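Local coordinates for glutamine synthetase (Streptomyces coelicolor, PDB 4BAX), which belongs to the glutamine synthetase family, joining an N-terminal beta-Grasp domain to a larger catalytic domain in an assembly of ten chains, at residues F111-E116 and A229-N234; A6-I11 and I75-E80. All blocks are in the same frame, centred on the assembly; numbering follows the deposited sequence.

Contact 1. Residues F111-E116 and A229-N234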
# COMPACT_ATOMS: atom_id res chain seq x y z
N PHE A 111 -21.86 -38.12 29.04
CA PHE A 111 -21.42 -37.77 27.71
C PHE A 111 -20.09 -37.05 27.69
O PHE A 111 -19.77 -36.28 28.60
CB PHE A 111 -22.45 -36.88 27.03
CG PHE A 111 -23.71 -37.60 26.66
CD1 PHE A 111 -24.77 -37.69 27.55
CD2 PHE A 111 -23.84 -38.22 25.42
CE1 PHE A 111 -25.93 -38.36 27.22
CE2 PHE A 111 -25.00 -38.90 25.08
CZ PHE A 111 -26.05 -38.97 25.98
N GLY A 112 -19.32 -37.31 26.63
CA GLY A 112 -18.18 -36.50 26.29
C GLY A 112 -18.32 -36.05 24.85
O GLY A 112 -18.65 -36.84 23.95
N ILE A 113 -18.08 -34.76 24.61
CA ILE A 113 -18.15 -34.23 23.25
C ILE A 113 -16.82 -33.60 22.78
O ILE A 113 -16.23 -32.75 23.46
CB ILE A 113 -19.36 -33.25 23.06
CG1 ILE A 113 -20.65 -33.96 23.52
CG2 ILE A 113 -19.50 -32.80 21.61
CD1 ILE A 113 -21.86 -33.08 23.58
N GLU A 114 -16.35 -34.06 21.61
CA GLU A 114 -15.12 -33.54 21.04
C GLU A 114 -15.54 -32.53 19.97
O GLU A 114 -15.96 -32.88 18.86
CB GLU A 114 -14.33 -34.69 20.43
CG GLU A 114 -14.13 -35.87 21.42
CD GLU A 114 -13.36 -37.05 20.82
OE1 GLU A 114 -13.23 -37.11 19.57
OE2 GLU A 114 -12.87 -37.90 21.60
N GLN A 115 -15.39 -31.25 20.31
CA GLN A 115 -15.98 -30.19 19.52
C GLN A 115 -14.97 -29.55 18.61
O GLN A 115 -14.00 -28.94 19.05
CB GLN A 115 -16.56 -29.12 20.45
CG GLN A 115 -16.96 -27.83 19.74
CD GLN A 115 -18.29 -27.93 18.97
OE1 GLN A 115 -19.40 -28.00 19.57
NE2 GLN A 115 -18.20 -27.88 17.64
N GLU A 116 -15.23 -29.70 17.32
CA GLU A 116 -14.32 -29.16 16.33
C GLU A 116 -14.82 -27.82 15.77
O GLU A 116 -16.02 -27.54 15.76
CB GLU A 116 -14.11 -30.18 15.19
CG GLU A 116 -13.44 -31.48 15.67
CD GLU A 116 -13.21 -32.50 14.55
OE1 GLU A 116 -13.88 -32.40 13.49
OE2 GLU A 116 -12.33 -33.39 14.73
N ALA A 229 -15.52 -30.74 9.90
CA ALA A 229 -15.54 -30.48 11.33
C ALA A 229 -16.68 -31.26 11.99
O ALA A 229 -17.86 -31.08 11.64
CB ALA A 229 -15.66 -28.96 11.60
N GLY A 230 -16.34 -32.15 12.92
CA GLY A 230 -17.36 -32.91 13.62
C GLY A 230 -17.54 -32.57 15.10
O GLY A 230 -16.82 -31.73 15.64
N ALA A 231 -18.52 -33.24 15.72
CA ALA A 231 -18.69 -33.24 17.18
C ALA A 231 -18.90 -34.67 17.67
O ALA A 231 -20.05 -35.08 17.91
CB ALA A 231 -19.88 -32.34 17.61
N HIS A 232 -17.82 -35.45 17.73
CA HIS A 232 -17.89 -36.85 18.15
C HIS A 232 -18.42 -36.91 19.57
O HIS A 232 -17.96 -36.15 20.44
CB HIS A 232 -16.53 -37.53 18.08
CG HIS A 232 -16.04 -37.79 16.69
ND1 HIS A 232 -16.76 -37.41 15.57
CD2 HIS A 232 -14.94 -38.42 16.23
CE1 HIS A 232 -16.11 -37.78 14.48
NE2 HIS A 232 -15.00 -38.40 14.86
N THR A 233 -19.36 -37.81 19.81
CA THR A 233 -20.00 -37.91 21.11
C THR A 233 -19.72 -39.26 21.77
O THR A 233 -19.96 -40.33 21.19
CB THR A 233 -21.51 -37.66 20.99
OG1 THR A 233 -21.72 -36.42 20.31
CG2 THR A 233 -22.13 -37.59 22.37
N ASN A 234 -19.18 -39.18 22.98
CA ASN A 234 -18.86 -40.34 23.79
C ASN A 234 -19.98 -40.56 24.79
O ASN A 234 -20.41 -39.64 25.49
CB ASN A 234 -17.54 -40.12 24.53
CG ASN A 234 -16.38 -39.83 23.58
OD1 ASN A 234 -16.08 -40.62 22.67
ND2 ASN A 234 -15.76 -38.67 23.75
O HOH W 1 -15.34 -34.25 16.52

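Contact 2. Residues A6-I11 and I75-E80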
# COMPACT_ATOMS: atom_id res chain seq x y z
N ALA A 6 -24.29 -9.39 34.61
CA ALA A 6 -24.74 -10.73 34.25
C ALA A 6 -25.00 -10.80 32.74
O ALA A 6 -25.81 -10.04 32.20
CB ALA A 6 -26.00 -11.10 35.02
N GLU A 7 -24.31 -11.71 32.07
CA GLU A 7 -24.51 -11.88 30.63
C GLU A 7 -25.49 -13.00 30.34
O GLU A 7 -25.18 -14.19 30.54
CB GLU A 7 -23.18 -12.17 29.93
CG GLU A 7 -23.23 -12.07 28.40
CD GLU A 7 -23.27 -10.63 27.86
OE1 GLU A 7 -23.19 -9.67 28.66
OE2 GLU A 7 -23.42 -10.46 26.64
N TYR A 8 -26.67 -12.62 29.86
CA TYR A 8 -27.73 -13.58 29.59
C TYR A 8 -27.55 -14.09 28.17
O TYR A 8 -27.54 -13.31 27.22
CB TYR A 8 -29.10 -12.94 29.74
CG TYR A 8 -29.62 -12.89 31.16
CD1 TYR A 8 -28.83 -12.38 32.20
CD2 TYR A 8 -30.90 -13.32 31.48
CE1 TYR A 8 -29.31 -12.31 33.50
CE2 TYR A 8 -31.39 -13.26 32.80
CZ TYR A 8 -30.59 -12.75 33.80
OH TYR A 8 -31.08 -12.68 35.11
N ILE A 9 -27.37 -15.39 28.07
CA ILE A 9 -27.06 -16.05 26.82
C ILE A 9 -28.19 -17.01 26.49
O ILE A 9 -28.68 -17.73 27.38
CB ILE A 9 -25.69 -16.80 26.91
CG1 ILE A 9 -24.55 -15.77 27.08
CG2 ILE A 9 -25.41 -17.68 25.69
CD1 ILE A 9 -23.28 -16.30 27.79
N TRP A 10 -28.64 -17.00 25.24
CA TRP A 10 -29.66 -17.96 24.86
C TRP A 10 -29.46 -18.41 23.42
O TRP A 10 -28.60 -17.89 22.73
CB TRP A 10 -31.08 -17.44 25.12
CG TRP A 10 -31.56 -16.37 24.16
CD1 TRP A 10 -32.36 -16.56 23.06
CD2 TRP A 10 -31.31 -14.96 24.23
NE1 TRP A 10 -32.61 -15.36 22.44
CE2 TRP A 10 -31.99 -14.36 23.13
CE3 TRP A 10 -30.58 -14.14 25.10
CZ2 TRP A 10 -31.95 -12.98 22.89
CZ3 TRP A 10 -30.55 -12.76 24.85
CH2 TRP A 10 -31.23 -12.20 23.76
N ILE A 11 -30.23 -19.43 23.01
CA ILE A 11 -30.21 -19.96 21.66
C ILE A 11 -31.50 -19.55 20.96
O ILE A 11 -32.59 -19.68 21.52
CB ILE A 11 -30.04 -21.47 21.67
CG1 ILE A 11 -28.62 -21.82 22.12
CG2 ILE A 11 -30.27 -22.08 20.29
CD1 ILE A 11 -28.59 -22.56 23.41
N ILE A 75 -20.83 -12.47 35.81
CA ILE A 75 -21.22 -13.85 35.51
C ILE A 75 -21.90 -14.02 34.15
O ILE A 75 -22.46 -13.08 33.59
CB ILE A 75 -22.16 -14.42 36.61
CG1 ILE A 75 -23.34 -13.47 36.82
CG2 ILE A 75 -21.41 -14.67 37.93
CD1 ILE A 75 -24.65 -14.16 36.98
N LEU A 76 -21.90 -15.26 33.66
CA LEU A 76 -22.64 -15.63 32.46
C LEU A 76 -23.88 -16.39 32.88
O LEU A 76 -23.81 -17.26 33.75
CB LEU A 76 -21.79 -16.47 31.53
CG LEU A 76 -20.42 -15.88 31.27
CD1 LEU A 76 -19.58 -16.95 30.58
CD2 LEU A 76 -20.52 -14.59 30.47
N VAL A 77 -25.01 -16.05 32.28
CA VAL A 77 -26.25 -16.73 32.60
C VAL A 77 -26.86 -17.35 31.35
O VAL A 77 -27.42 -16.63 30.51
CB VAL A 77 -27.28 -15.77 33.24
CG1 VAL A 77 -28.36 -16.55 33.94
CG2 VAL A 77 -26.62 -14.85 34.24
N LEU A 78 -26.76 -18.67 31.24
CA LEU A 78 -27.40 -19.37 30.14
C LEU A 78 -28.88 -19.60 30.44
O LEU A 78 -29.21 -20.14 31.49
CB LEU A 78 -26.70 -20.71 29.88
CG LEU A 78 -27.27 -21.56 28.75
CD1 LEU A 78 -27.07 -20.91 27.38
CD2 LEU A 78 -26.68 -22.96 28.79
N CYS A 79 -29.76 -19.27 29.49
CA CYS A 79 -31.23 -19.32 29.72
C CYS A 79 -31.91 -20.23 28.73
O CYS A 79 -31.37 -20.56 27.67
CB CYS A 79 -31.86 -17.92 29.60
SG CYS A 79 -31.22 -16.64 30.70
N GLU A 80 -33.11 -20.65 29.08
CA GLU A 80 -33.96 -21.30 28.11
C GLU A 80 -35.04 -20.30 27.77
O GLU A 80 -35.31 -19.37 28.56
CB GLU A 80 -34.54 -22.62 28.63
CG GLU A 80 -35.54 -22.44 29.77
CD GLU A 80 -36.12 -23.77 30.26
OE1 GLU A 80 -35.82 -24.81 29.61
OE2 GLU A 80 -36.87 -23.79 31.27
O HOH W 2 -31.51 -20.71 24.98

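Contact 1. Residues F111-E116 and A229-N234
The F111 ring receives T233 at its rim, where methyl CG2 lies near the ring plane, 3.6 Å from CD2. On the other side of the sheet, water 1 sits over one face of the H232 ring, offset toward its rim, while E114 OE1 approaches obliquely and comes within 3.6 Å of H232 CB. The carboxylate and imidazole planes are only 29° apart. The other carboxylate oxygen, E114 OE2, comes within 3.7 Å of N234 ND2, the two side chains crossing at about a right angle.

Between these two faces the strands run antiparallel, and they illustrate how side-chain and water bonding can supplement a regular pairing. G112 and N234 form a hydrogen-bonded pair, with N234 N to G112 O 2.6 Å long and nearly straight. Further along, E114 N still reaches H232 O at 2.9 Å, but water 1 donates to E114 O and accepts from H232 N, bridging the two strands. At the far end E116 N still donates to G230 O, at 3.1 Å. With CG anti to its carbonyl carbon (chi1 -64°) and the chain extended beyond, E116 also adds a second bond, its OE1 accepting from G230 N at 2.5 Å. That oxygen is met on its anti side, 32° out of the carboxylate plane. On the face of I113, A231 and T233 the packing is mainly apolar: I113 CG2 lies 4.0 Å from A231 CB and CG1 beside T233. The buried Q115 amide bonds R201 and A319.

Strand 180-188 pairs with the other edge of 111-116, placing this strand inside the catalytic-domain sheet. Helix 190-210 covers F111, I113 and Q115, while helix 323-341 packs on F111 and T233.

Contact 2. Residues A6-I11 and I75-E80
Y8 and V77 stand side by side on the closely packed face of two parallel strands, whose axes are 25° apart. V77 CB lies over one face of the tyrosine ring, 4.2 Å from its centroid, and A6 CB meets the ring edge in plane. V77 CG2 reaches Y8 CE1 at 3.8 Å and also touches A6 CB, while the thiol of C79 comes in obliquely, SG 3.4 Å from Y8 CD2, as a sulfur-aromatic contact. A tyrosine CG anti to the carbonyl carbon (chi1 -83°) sets the ring alongside V77. The opposite face is also apolar near the sheet: I9 spans two neighbours, CD1 against L76 CB and CG2 against L78 CD1, and L76 CD2 packs on the CB of E7.

Four backbone bonds alternate between the strands, from E7 N to I75 O through to C79 N to I9 O. The last, 2.8 Å long, runs nearly along the C=O axis of I9.

Beyond it the join opens. The CA atoms of W10 and C79 are further apart than those of the pairs before them, W10 keeps only its CB near C79 O, at 4.0 Å, and water 2 takes the next step of the pairing, accepting from I11 N and donating to C79 O at 2.7 Å. I11 and E80, both partly exposed, mark this looser end.

Polar ends are settled elsewhere: Y8 OH bonds P38 O, and the E7 carboxylate is held by S22, T24 and a salt bridge to R70. The chemistry thus implies a division of labour: apolar groups and backbone bonds join these central beta-Grasp strands, while the charge of the buried E7 carboxylate is probably balanced by R70, outside them.

In the fold
Contact 1 and contact 2 show the two ways of pairing strands, antiparallel and parallel, in separate domains of one chain. They lie in series: 6-11 and 75-80 close the N-terminal beta-Grasp pairing before 111-116 meets 229-234 in the catalytic domain. Their centres are about 23 Å apart and their nearest atoms about 11 Å, so they do not touch. Helix 190-210 links them, presenting V193 and L197 to contact 1, and D195, W198 and W202 to contact 2. A bound sodium ion lies about 12 Å from the side chain of Q115, and one about 11 Å from that of I9, in neither case close enough for the side chain to coordinate the ion.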